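Long-range contacts in avidin-related protein 4/5 (Gallus gallus, PDB 1Y52), which binds biotin inside a closed antiparallel beta barrel and, as in avidin, assembles as a tetramer: residues 14-19 and 31-36; 91-96 and 116-121; 71-76 and 97-102. The protein carries 1 engineered substitution. One frame throughout, in Å; residues are numbered along the deposited sequence.

All three contacts belong to one eight-stranded antiparallel barrel and each touches the same biotin. Contact 1 joins the neighbouring strands 17-20 and 28-34 and is complete before the other two begin; contacts 2 and 3 share strand 89-98, pairing it with 111-120 on one side and 74-83 on the other, so that their segments alternate along the chain. Contacts 1 and 2 have centres about 10 Å apart and meet in the barrel interior, where Met18 touches Leu91 and Phe118. Contact 3 lies farther off, about 17 Å from contact 1 and 20 Å from contact 2 between centres. Together they hold biotin from its ureido ring to its carboxylate.

Contact 1. Residues 14-19 and 31-36; sequences LGSIMT and GTYLTA. With BTN (biotin), chain E.
Ser16 OG stands beside its backbone N (chi1 -59°), facing Ala36 and biotin, while Tyr33 CG lies anti to its backbone N (chi1 -157°), which sends the ring inward past Met18. From these positions Ser16 OG and Tyr33 OH both donate to the ureido oxygen O3 of biotin, the Ser16 OG to O3 distance being 2.6 Å and the Tyr33 OH to O3 distance 2.7 Å; O3 lies in the plane of the tyrosine ring, at its edge. Asn12 ND2 is also hydrogen-bonded to biotin. Ser16 OG is itself fixed by Ala36 N, 3.0 Å away with an N-H...O angle of 164°. Thr35 OG1, held also to the carbonyl of Val37, accepts from biotin N2 at 3.0 Å in an almost straight bond. Along the CD2-CE2 side of Tyr33, Met18 SD sits 5.0 Å from the ring centroid, an oblique Met-aromatic contact. On the other face of the sheet Thr19 and Thr32 run side by side. Ile17 N to Leu34 O and Leu34 N to Ile17 O close one hydrogen-bonded pair, and Thr19 with Thr32 forms the next. This antiparallel hairpin, with its polar end gripping a ureido oxygen, is typical of the biotin site of the avidin fold.

Contact 2. Residues 91-96 and 116-121; sequences LKTMWL and NNFTRL. With NAG (2-acetamido-2-deoxy-beta-D-glucopyranose), chain D; BTN (biotin), chain E.
Trp95 and Asn116 meet around the bicyclic head of biotin, one offering a ring face and the other an amide oxygen. Biotin C6 lies over the centre of the indole, 3.2 Å above its plane, while biotin N1 donates to Asn116 OD1 at 2.8 Å in a nearly straight bond of 168°. The indole and amide planes are 29° apart, with Trp95 NE1 3.1 Å from Asn116 OD1; NE1 also makes a weak hydrogen bond to the carbonyl of Tyr115. Trp95 CG is tucked between its backbone N and carbonyl carbon (chi1 54°), which raises the indole beneath the ligand. Trp108 of the second subunit packs on the same tryptophan.

In the next shell Asn13 OD1 accepts from Asn116 ND2, fixing the rotation of the amide and leaving OD1 turned to biotin. The backbone of Asn116 is gripped by Thr93: Asn116 O receives both Thr93 N and Thr93 OG1, the hydroxyl at 2.8 Å. Thr93 OG1 also lies in the plane of the Phe118 ring, at its edge, 3.6 Å from Phe118 CE2. Farther along, Leu91 and Phe118 form a hydrogen-bonded antiparallel pair and touch through their CB atoms at 3.8 Å, with Met18 packed on both and Trp10 on Leu91. On the other side of the sheet Asn117 ND2 is covalently bonded to NAG C1.

The chemistry thus divides by face: inside, an apolar ring surface and a single oriented acceptor match the thioether ring and a ureido N-H, and outside, Asn117 carries an N-linked sugar. With its amide nitrogen already committed to Asn13, Asn116 is set to present an acceptor rather than a donor to biotin N1.

Contact 3. Residues 71-76 and 97-102; sequences SESTTV and LRSSVN. With BTN (biotin), chain E.
Thr74 and Arg98 form a hydrogen-bonded pair, and Thr75 and Leu97 the following non-hydrogen-bonded pair, at the open end of the antiparallel hairpin 74-83/89-98 of the avidin barrel. Two backbone bonds hold it: Arg98 N to Thr74 O at 2.8 Å and Thr74 N to Arg98 O at 3.0 Å.

Van der Waals contacts add to this. Leu97 CG is anti to the backbone N (chi1 164°), carrying CD1 across to Thr75 OG1, 3.3 Å away, and against Ser73 CB. Glu72 CB meets Ser100 CB at 3.6 Å. Thr75 OG1 also lies next to the sulfur of biotin.

The polar ends find partners beyond the hairpin. Arg98 turns its guanidinium away to a salt bridge with Asp107, with NE donating to Ser99 O, while Thr75 OG1 is hydrogen-bonded to Trp68 NE1 and Thr74 OG1 to Thr61 OG1 of the third subunit.

Ser71 begins an ST turn, its OG accepting from Ser73 N at 3.3 Å. That same hydroxyl donates to the ligand, Ser71 OG lying 2.8 Å from biotin O12. An alanine here removes this hydroxyl, which would probably leave the turn less fixed and the biotin carboxylate more weakly held. Beyond the strands, a water continues the link between the segments by donating to Ser73 OG and accepting from Ser100 N.

Contact 1. Residues 14-19 and 31-36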
loop_
_atom_site.group_PDB
_atom_site.type_symbol
_atom_site.label_atom_id
_atom_site.label_comp_id
_atom_site.label_asym_id
_atom_site.label_seq_id
_atom_site.Cartn_x
_atom_site.Cartn_y
_atom_site.Cartn_z
ATOM N N LEU A 14 17.197 6.008 3.891
ATOM C CA LEU A 14 17.133 6.097 5.343
ATOM C C LEU A 14 18.477 5.826 6.033
ATOM O O LEU A 14 18.575 5.998 7.248
ATOM C CB LEU A 14 16.082 5.113 5.865
ATOM C CG LEU A 14 14.667 5.327 5.307
ATOM C CD1 LEU A 14 13.737 4.253 5.836
ATOM C CD2 LEU A 14 14.116 6.708 5.660
ATOM N N GLY A 15 19.471 5.386 5.273
ATOM C CA GLY A 15 20.773 4.974 5.806
ATOM C C GLY A 15 20.948 3.489 6.115
ATOM O O GLY A 15 21.973 3.038 6.657
ATOM N N SER A 16 19.945 2.679 5.786
ATOM C CA SER A 16 20.060 1.253 5.956
ATOM C C SER A 16 21.073 0.663 4.979
ATOM O O SER A 16 21.265 1.183 3.888
ATOM C CB SER A 16 18.704 0.571 5.757
ATOM O OG SER A 16 17.791 1.096 6.688
ATOM N N ILE A 17 21.697 -0.427 5.399
ATOM C CA ILE A 17 22.706 -1.110 4.618
ATOM C C ILE A 17 22.269 -2.522 4.356
ATOM O O ILE A 17 21.825 -3.216 5.260
ATOM C CB ILE A 17 24.071 -1.140 5.406
ATOM C CG1 ILE A 17 24.590 0.288 5.612
ATOM C CG2 ILE A 17 25.066 -1.996 4.674
ATOM C CD1 ILE A 17 25.541 0.425 6.782
ATOM N N MET A 18 22.414 -2.962 3.112
ATOM C CA MET A 18 22.035 -4.291 2.712
ATOM C C MET A 18 23.153 -4.931 1.887
ATOM O O MET A 18 23.748 -4.284 1.026
ATOM C CB MET A 18 20.754 -4.175 1.882
ATOM C CG MET A 18 20.521 -5.212 0.885
ATOM S SD MET A 18 18.828 -5.147 0.258
ATOM C CE MET A 18 19.123 -4.184 -1.283
ATOM N N THR A 19 23.404 -6.201 2.142
ATOM C CA THR A 19 24.334 -6.990 1.337
ATOM C C THR A 19 23.595 -8.132 0.679
ATOM O O THR A 19 22.898 -8.880 1.358
ATOM C CB THR A 19 25.448 -7.551 2.237
ATOM O OG1 THR A 19 26.223 -6.463 2.749
ATOM C CG2 THR A 19 26.442 -8.371 1.413
ATOM N N GLY A 31 21.010 -12.692 1.784
ATOM C CA GLY A 31 21.719 -11.499 2.187
ATOM C C GLY A 31 21.490 -11.143 3.625
ATOM O O GLY A 31 20.954 -11.921 4.426
ATOM N N THR A 32 21.959 -9.948 3.958
ATOM C CA THR A 32 21.766 -9.366 5.264
ATOM C C THR A 32 21.335 -7.918 5.123
ATOM O O THR A 32 21.598 -7.263 4.112
ATOM C CB THR A 32 23.065 -9.422 6.100
ATOM O OG1 THR A 32 24.089 -8.654 5.452
ATOM C CG2 THR A 32 23.595 -10.838 6.180
ATOM N N TYR A 33 20.693 -7.424 6.166
ATOM C CA TYR A 33 20.095 -6.095 6.186
ATOM C C TYR A 33 20.307 -5.490 7.576
ATOM O O TYR A 33 19.915 -6.091 8.569
ATOM C CB TYR A 33 18.582 -6.228 5.894
ATOM C CG TYR A 33 17.942 -4.958 5.343
ATOM C CD1 TYR A 33 17.646 -3.882 6.184
ATOM C CD2 TYR A 33 17.617 -4.854 3.997
ATOM C CE1 TYR A 33 17.066 -2.718 5.688
ATOM C CE2 TYR A 33 17.022 -3.698 3.496
ATOM C CZ TYR A 33 16.755 -2.647 4.339
ATOM O OH TYR A 33 16.166 -1.516 3.859
ATOM N N LEU A 34 20.946 -4.323 7.638
ATOM C CA LEU A 34 21.095 -3.544 8.868
ATOM C C LEU A 34 20.280 -2.276 8.729
ATOM O O LEU A 34 20.658 -1.337 8.013
ATOM C CB LEU A 34 22.569 -3.193 9.155
ATOM C CG LEU A 34 22.725 -2.584 10.547
ATOM C CD1 LEU A 34 22.558 -3.648 11.625
ATOM C CD2 LEU A 34 24.116 -1.970 10.591
ATOM N N THR A 35 19.100 -2.273 9.339
ATOM C CA THR A 35 18.250 -1.109 9.237
ATOM C C THR A 35 18.772 0.044 10.095
ATOM O O THR A 35 19.274 -0.168 11.202
ATOM C CB THR A 35 16.797 -1.458 9.569
ATOM O OG1 THR A 35 16.003 -0.273 9.447
ATOM C CG2 THR A 35 16.596 -1.952 10.996
ATOM N N ALA A 36 18.652 1.266 9.591
ATOM C CA ALA A 36 19.035 2.475 10.336
ATOM C C ALA A 36 17.925 2.914 11.309
ATOM O O ALA A 36 18.154 3.721 12.222
ATOM C CB ALA A 36 19.330 3.606 9.342
HETATM C C11 BTN E . 11.109 -3.338 13.312
HETATM O O11 BTN E . 10.922 -1.960 13.470
HETATM O O12 BTN E . 10.570 -4.173 14.178
HETATM C C10 BTN E . 11.869 -3.957 12.180
HETATM C C9 BTN E . 12.655 -2.966 11.357
HETATM C C8 BTN E . 11.811 -2.293 10.269
HETATM C C7 BTN E . 12.674 -1.357 9.418
HETATM C C2 BTN E . 11.906 -0.817 8.199
HETATM S S1 BTN E . 11.662 -1.949 6.945
HETATM C C6 BTN E . 11.093 -0.609 5.862
HETATM C C5 BTN E . 11.988 0.595 6.170
HETATM N N1 BTN E . 13.132 0.604 5.278
HETATM C C3 BTN E . 14.237 0.421 6.060
HETATM O O3 BTN E . 15.512 0.405 5.567
HETATM N N2 BTN E . 13.971 0.286 7.357
HETATM C C4 BTN E . 12.538 0.411 7.572
HETATM O O HOH W 1 22.502 0.885 8.867
HETATM O O HOH W 2 23.987 -5.786 5.509
#

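Contact 2. Residues 91-96 and 116-121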
loop_
_atom_site.group_PDB
_atom_site.type_symbol
_atom_site.label_atom_id
_atom_site.label_comp_id
_atom_site.label_asym_id
_atom_site.label_seq_id
_atom_site.Cartn_x
_atom_site.Cartn_y
_atom_site.Cartn_z
ATOM N N LEU A 91 18.059 0.930 -7.195
ATOM C CA LEU A 91 16.929 0.063 -6.905
ATOM C C LEU A 91 15.782 0.952 -6.452
ATOM O O LEU A 91 15.931 1.685 -5.498
ATOM C CB LEU A 91 17.227 -0.971 -5.817
ATOM C CG LEU A 91 18.465 -1.843 -5.972
ATOM C CD1 LEU A 91 18.555 -2.798 -4.819
ATOM C CD2 LEU A 91 18.501 -2.546 -7.300
ATOM N N LYS A 92 14.646 0.884 -7.145
ATOM C CA LYS A 92 13.449 1.591 -6.726
ATOM C C LYS A 92 12.534 0.536 -6.124
ATOM O O LYS A 92 12.189 -0.423 -6.806
ATOM C CB LYS A 92 12.758 2.242 -7.902
ATOM C CG LYS A 92 13.580 3.338 -8.590
ATOM C CD LYS A 92 13.679 4.590 -7.749
ATOM C CE LYS A 92 12.562 5.597 -8.072
ATOM N NZ LYS A 92 12.485 6.642 -7.034
ATOM N N THR A 93 12.193 0.696 -4.854
ATOM C CA THR A 93 11.391 -0.301 -4.154
ATOM C C THR A 93 10.241 0.292 -3.363
ATOM O O THR A 93 10.260 1.469 -2.934
ATOM C CB THR A 93 12.240 -1.149 -3.123
ATOM O OG1 THR A 93 12.591 -0.353 -1.972
ATOM C CG2 THR A 93 13.523 -1.649 -3.697
ATOM N N MET A 94 9.266 -0.568 -3.111
ATOM C CA MET A 94 8.279 -0.364 -2.093
ATOM C C MET A 94 8.244 -1.560 -1.165
ATOM O O MET A 94 8.677 -2.660 -1.515
ATOM C CB MET A 94 6.915 -0.103 -2.744
ATOM C CG MET A 94 6.951 1.170 -3.563
ATOM S SD MET A 94 5.334 1.846 -3.961
ATOM C CE MET A 94 4.771 2.488 -2.356
ATOM N N TRP A 95 7.765 -1.323 0.029
ATOM C CA TRP A 95 7.759 -2.318 1.064
ATOM C C TRP A 95 6.472 -2.362 1.852
ATOM O O TRP A 95 5.724 -1.379 1.927
ATOM C CB TRP A 95 8.965 -2.129 1.991
ATOM C CG TRP A 95 9.163 -0.775 2.628
ATOM C CD1 TRP A 95 10.066 0.172 2.233
ATOM C CD2 TRP A 95 8.485 -0.226 3.760
ATOM N NE1 TRP A 95 9.993 1.258 3.053
ATOM C CE2 TRP A 95 9.029 1.055 3.993
ATOM C CE3 TRP A 95 7.479 -0.683 4.619
ATOM C CZ2 TRP A 95 8.592 1.882 5.036
ATOM C CZ3 TRP A 95 7.056 0.132 5.655
ATOM C CH2 TRP A 95 7.612 1.396 5.858
ATOM N N LEU A 96 6.232 -3.540 2.438
ATOM C CA LEU A 96 5.224 -3.776 3.462
ATOM C C LEU A 96 5.907 -4.335 4.697
ATOM O O LEU A 96 6.664 -5.295 4.625
ATOM C CB LEU A 96 4.153 -4.766 2.991
ATOM C CG LEU A 96 3.296 -4.355 1.806
ATOM C CD1 LEU A 96 2.438 -5.550 1.351
ATOM C CD2 LEU A 96 2.429 -3.177 2.104
ATOM N N ASN A 116 11.636 2.836 -0.675
ATOM C CA ASN A 116 13.089 3.115 -0.485
ATOM C C ASN A 116 13.782 3.097 -1.816
ATOM O O ASN A 116 13.499 2.228 -2.657
ATOM C CB ASN A 116 13.751 2.046 0.407
ATOM C CG ASN A 116 13.542 2.249 1.900
ATOM O OD1 ASN A 116 13.104 1.304 2.602
ATOM N ND2 ASN A 116 13.932 3.429 2.430
ATOM N N ASN A 117 14.742 4.002 -2.011
ATOM C CA ASN A 117 15.649 3.915 -3.134
ATOM C C ASN A 117 17.027 3.490 -2.625
ATOM O O ASN A 117 17.451 3.959 -1.581
ATOM C CB ASN A 117 15.721 5.200 -4.000
ATOM C CG ASN A 117 16.146 6.443 -3.248
ATOM O OD1 ASN A 117 15.476 6.878 -2.289
ATOM N ND2 ASN A 117 17.275 7.065 -3.706
ATOM N N PHE A 118 17.659 2.563 -3.332
ATOM C CA PHE A 118 18.987 2.059 -2.940
ATOM C C PHE A 118 19.990 2.404 -4.037
ATOM O O PHE A 118 19.676 2.358 -5.209
ATOM C CB PHE A 118 19.028 0.536 -2.777
ATOM C CG PHE A 118 18.166 -0.021 -1.658
ATOM C CD1 PHE A 118 18.757 -0.542 -0.509
ATOM C CD2 PHE A 118 16.783 -0.134 -1.803
ATOM C CE1 PHE A 118 17.993 -1.061 0.532
ATOM C CE2 PHE A 118 16.009 -0.689 -0.765
ATOM C CZ PHE A 118 16.628 -1.186 0.385
ATOM N N THR A 119 21.209 2.729 -3.621
ATOM C CA THR A 119 22.341 2.809 -4.547
ATOM C C THR A 119 23.483 1.972 -3.997
ATOM O O THR A 119 23.505 1.612 -2.831
ATOM C CB THR A 119 22.814 4.258 -4.741
ATOM O OG1 THR A 119 23.002 4.870 -3.473
ATOM C CG2 THR A 119 21.749 5.106 -5.430
ATOM N N ARG A 120 24.435 1.652 -4.869
ATOM C CA ARG A 120 25.538 0.759 -4.509
ATOM C C ARG A 120 26.488 1.458 -3.563
ATOM O O ARG A 120 26.692 2.658 -3.668
ATOM C CB ARG A 120 26.313 0.316 -5.757
ATOM C CG ARG A 120 25.776 -0.923 -6.396
ATOM C CD ARG A 120 26.718 -1.535 -7.415
ATOM N NE ARG A 120 26.088 -2.583 -8.197
ATOM C CZ ARG A 120 25.761 -3.780 -7.732
ATOM N NH1 ARG A 120 25.182 -4.654 -8.536
ATOM N NH2 ARG A 120 26.011 -4.118 -6.477
ATOM N N LEU A 121 27.046 0.711 -2.621
ATOM C CA LEU A 121 27.985 1.290 -1.668
ATOM C C LEU A 121 29.346 1.459 -2.382
ATOM O O LEU A 121 29.973 2.550 -2.321
ATOM C CB LEU A 121 28.057 0.424 -0.405
ATOM C CG LEU A 121 28.480 1.056 0.923
ATOM C CD1 LEU A 121 28.027 2.506 1.039
ATOM C CD2 LEU A 121 27.938 0.218 2.089
HETATM C C1 NAG D . 17.416 8.462 -3.306
HETATM C C2 NAG D . 18.927 8.661 -3.177
HETATM C C3 NAG D . 19.301 10.139 -3.013
HETATM C C4 NAG D . 18.587 11.003 -4.052
HETATM C C5 NAG D . 17.091 10.688 -4.056
HETATM C C6 NAG D . 16.320 11.478 -5.105
HETATM C C7 NAG D . 20.134 6.767 -2.281
HETATM C C8 NAG D . 20.785 6.090 -1.122
HETATM N N2 NAG D . 19.436 7.876 -2.057
HETATM O O3 NAG D . 20.696 10.281 -3.156
HETATM O O4 NAG D . 18.788 12.369 -3.759
HETATM O O5 NAG D . 16.926 9.313 -4.324
HETATM O O6 NAG D . 16.785 11.119 -6.388
HETATM O O7 NAG D . 20.256 6.295 -3.401
HETATM C C11 BTN E . 11.109 -3.338 13.312
HETATM O O11 BTN E . 10.922 -1.960 13.470
HETATM O O12 BTN E . 10.570 -4.173 14.178
HETATM C C10 BTN E . 11.869 -3.957 12.180
HETATM C C9 BTN E . 12.655 -2.966 11.357
HETATM C C8 BTN E . 11.811 -2.293 10.269
HETATM C C7 BTN E . 12.674 -1.357 9.418
HETATM C C2 BTN E . 11.906 -0.817 8.199
HETATM S S1 BTN E . 11.662 -1.949 6.945
HETATM C C6 BTN E . 11.093 -0.609 5.862
HETATM C C5 BTN E . 11.988 0.595 6.170
HETATM N N1 BTN E . 13.132 0.604 5.278
HETATM C C3 BTN E . 14.237 0.421 6.060
HETATM O O3 BTN E . 15.512 0.405 5.567
HETATM N N2 BTN E . 13.971 0.286 7.357
HETATM C C4 BTN E . 12.538 0.411 7.572
#

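Contact 3. Residues 71-76 and 97-102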
loop_
_atom_site.group_PDB
_atom_site.type_symbol
_atom_site.label_atom_id
_atom_site.label_comp_id
_atom_site.label_asym_id
_atom_site.label_seq_id
_atom_site.Cartn_x
_atom_site.Cartn_y
_atom_site.Cartn_z
ATOM N N SER A 71 12.747 -8.423 16.434
ATOM C CA SER A 71 11.334 -8.207 16.663
ATOM C C SER A 71 10.515 -9.314 16.005
ATOM O O SER A 71 11.049 -10.141 15.282
ATOM C CB SER A 71 10.942 -6.829 16.145
ATOM O OG SER A 71 10.689 -6.870 14.773
ATOM N N GLU A 72 9.219 -9.350 16.287
ATOM C CA GLU A 72 8.337 -10.367 15.702
ATOM C C GLU A 72 7.792 -9.956 14.321
ATOM O O GLU A 72 7.031 -10.710 13.699
ATOM C CB GLU A 72 7.204 -10.690 16.660
ATOM C CG GLU A 72 7.647 -11.503 17.892
ATOM C CD GLU A 72 8.486 -12.729 17.550
ATOM O OE1 GLU A 72 8.085 -13.553 16.690
ATOM O OE2 GLU A 72 9.605 -12.854 18.116
ATOM N N SER A 73 8.255 -8.815 13.831
ATOM C CA SER A 73 7.899 -8.288 12.510
ATOM C C SER A 73 8.629 -8.912 11.330
ATOM O O SER A 73 9.694 -9.511 11.472
ATOM C CB SER A 73 8.171 -6.773 12.521
ATOM O OG SER A 73 7.419 -6.170 13.568
ATOM N N THR A 74 8.049 -8.765 10.134
ATOM C CA THR A 74 8.676 -9.123 8.874
ATOM C C THR A 74 8.458 -7.983 7.873
ATOM O O THR A 74 7.414 -7.368 7.888
ATOM C CB THR A 74 8.001 -10.400 8.305
ATOM O OG1 THR A 74 8.241 -11.515 9.187
ATOM C CG2 THR A 74 8.598 -10.806 7.008
ATOM N N THR A 75 9.435 -7.707 7.028
ATOM C CA THR A 75 9.248 -6.781 5.911
ATOM C C THR A 75 9.474 -7.462 4.595
ATOM O O THR A 75 10.368 -8.305 4.448
ATOM C CB THR A 75 10.208 -5.558 6.011
ATOM O OG1 THR A 75 9.931 -4.835 7.201
ATOM C CG2 THR A 75 9.930 -4.543 4.867
ATOM N N VAL A 76 8.649 -7.122 3.607
ATOM C CA VAL A 76 8.936 -7.495 2.260
ATOM C C VAL A 76 9.167 -6.251 1.401
ATOM O O VAL A 76 8.506 -5.234 1.585
ATOM C CB VAL A 76 7.842 -8.379 1.599
ATOM C CG1 VAL A 76 7.813 -9.766 2.262
ATOM C CG2 VAL A 76 6.470 -7.732 1.649
ATOM N N LEU A 97 5.643 -3.706 5.822
ATOM C CA LEU A 97 6.162 -4.119 7.121
ATOM C C LEU A 97 5.001 -4.635 7.954
ATOM O O LEU A 97 4.076 -3.889 8.330
ATOM C CB LEU A 97 6.834 -2.930 7.797
ATOM C CG LEU A 97 7.126 -2.972 9.293
ATOM C CD1 LEU A 97 7.902 -4.183 9.695
ATOM C CD2 LEU A 97 7.833 -1.662 9.728
ATOM N N ARG A 98 5.060 -5.934 8.223
ATOM C CA ARG A 98 4.039 -6.634 8.984
ATOM C C ARG A 98 4.440 -6.762 10.445
ATOM O O ARG A 98 5.470 -7.369 10.746
ATOM C CB ARG A 98 3.834 -8.033 8.392
ATOM C CG ARG A 98 2.923 -8.940 9.241
ATOM C CD ARG A 98 1.495 -8.541 9.147
ATOM N NE ARG A 98 0.633 -9.045 10.239
ATOM C CZ ARG A 98 -0.675 -9.220 10.130
ATOM N NH1 ARG A 98 -1.305 -8.991 8.984
ATOM N NH2 ARG A 98 -1.366 -9.624 11.195
ATOM N N SER A 99 3.632 -6.203 11.328
ATOM C CA SER A 99 3.746 -6.394 12.769
ATOM C C SER A 99 2.980 -7.633 13.226
ATOM O O SER A 99 1.975 -8.027 12.639
ATOM C CB SER A 99 3.210 -5.185 13.519
ATOM O OG SER A 99 3.962 -4.021 13.226
ATOM N N SER A 100 3.474 -8.226 14.308
ATOM C CA SER A 100 2.770 -9.295 15.000
ATOM C C SER A 100 1.665 -8.710 15.894
ATOM O O SER A 100 1.911 -7.835 16.729
ATOM C CB SER A 100 3.755 -10.073 15.861
ATOM O OG SER A 100 3.041 -11.083 16.567
ATOM N N VAL A 101 0.439 -9.165 15.728
ATOM C CA VAL A 101 -0.648 -8.752 16.633
ATOM C C VAL A 101 -1.182 -9.996 17.333
ATOM O O VAL A 101 -0.974 -11.123 16.872
ATOM C CB VAL A 101 -1.772 -7.976 15.929
ATOM C CG1 VAL A 101 -1.224 -6.640 15.331
ATOM C CG2 VAL A 101 -2.437 -8.824 14.841
ATOM N N ASN A 102 -1.906 -9.765 18.423
ATOM C CA ASN A 102 -2.308 -10.846 19.346
ATOM C C ASN A 102 -3.340 -11.811 18.822
ATOM O O ASN A 102 -3.370 -12.983 19.195
ATOM C CB ASN A 102 -2.925 -10.227 20.595
ATOM C CG ASN A 102 -1.903 -9.836 21.605
ATOM O OD1 ASN A 102 -0.683 -10.038 21.413
ATOM N ND2 ASN A 102 -2.379 -9.272 22.718
HETATM C C11 BTN E . 11.109 -3.338 13.312
HETATM O O11 BTN E . 10.922 -1.960 13.470
HETATM O O12 BTN E . 10.570 -4.173 14.178
HETATM C C10 BTN E . 11.869 -3.957 12.180
HETATM C C9 BTN E . 12.655 -2.966 11.357
HETATM C C8 BTN E . 11.811 -2.293 10.269
HETATM C C7 BTN E . 12.674 -1.357 9.418
HETATM C C2 BTN E . 11.906 -0.817 8.199
HETATM S S1 BTN E . 11.662 -1.949 6.945
HETATM C C6 BTN E . 11.093 -0.609 5.862
HETATM C C5 BTN E . 11.988 0.595 6.170
HETATM N N1 BTN E . 13.132 0.604 5.278
HETATM C C3 BTN E . 14.237 0.421 6.060
HETATM O O3 BTN E . 15.512 0.405 5.567
HETATM N N2 BTN E . 13.971 0.286 7.357
HETATM C C4 BTN E . 12.538 0.411 7.572
HETATM O O HOH W 3 5.822 -7.216 15.595
#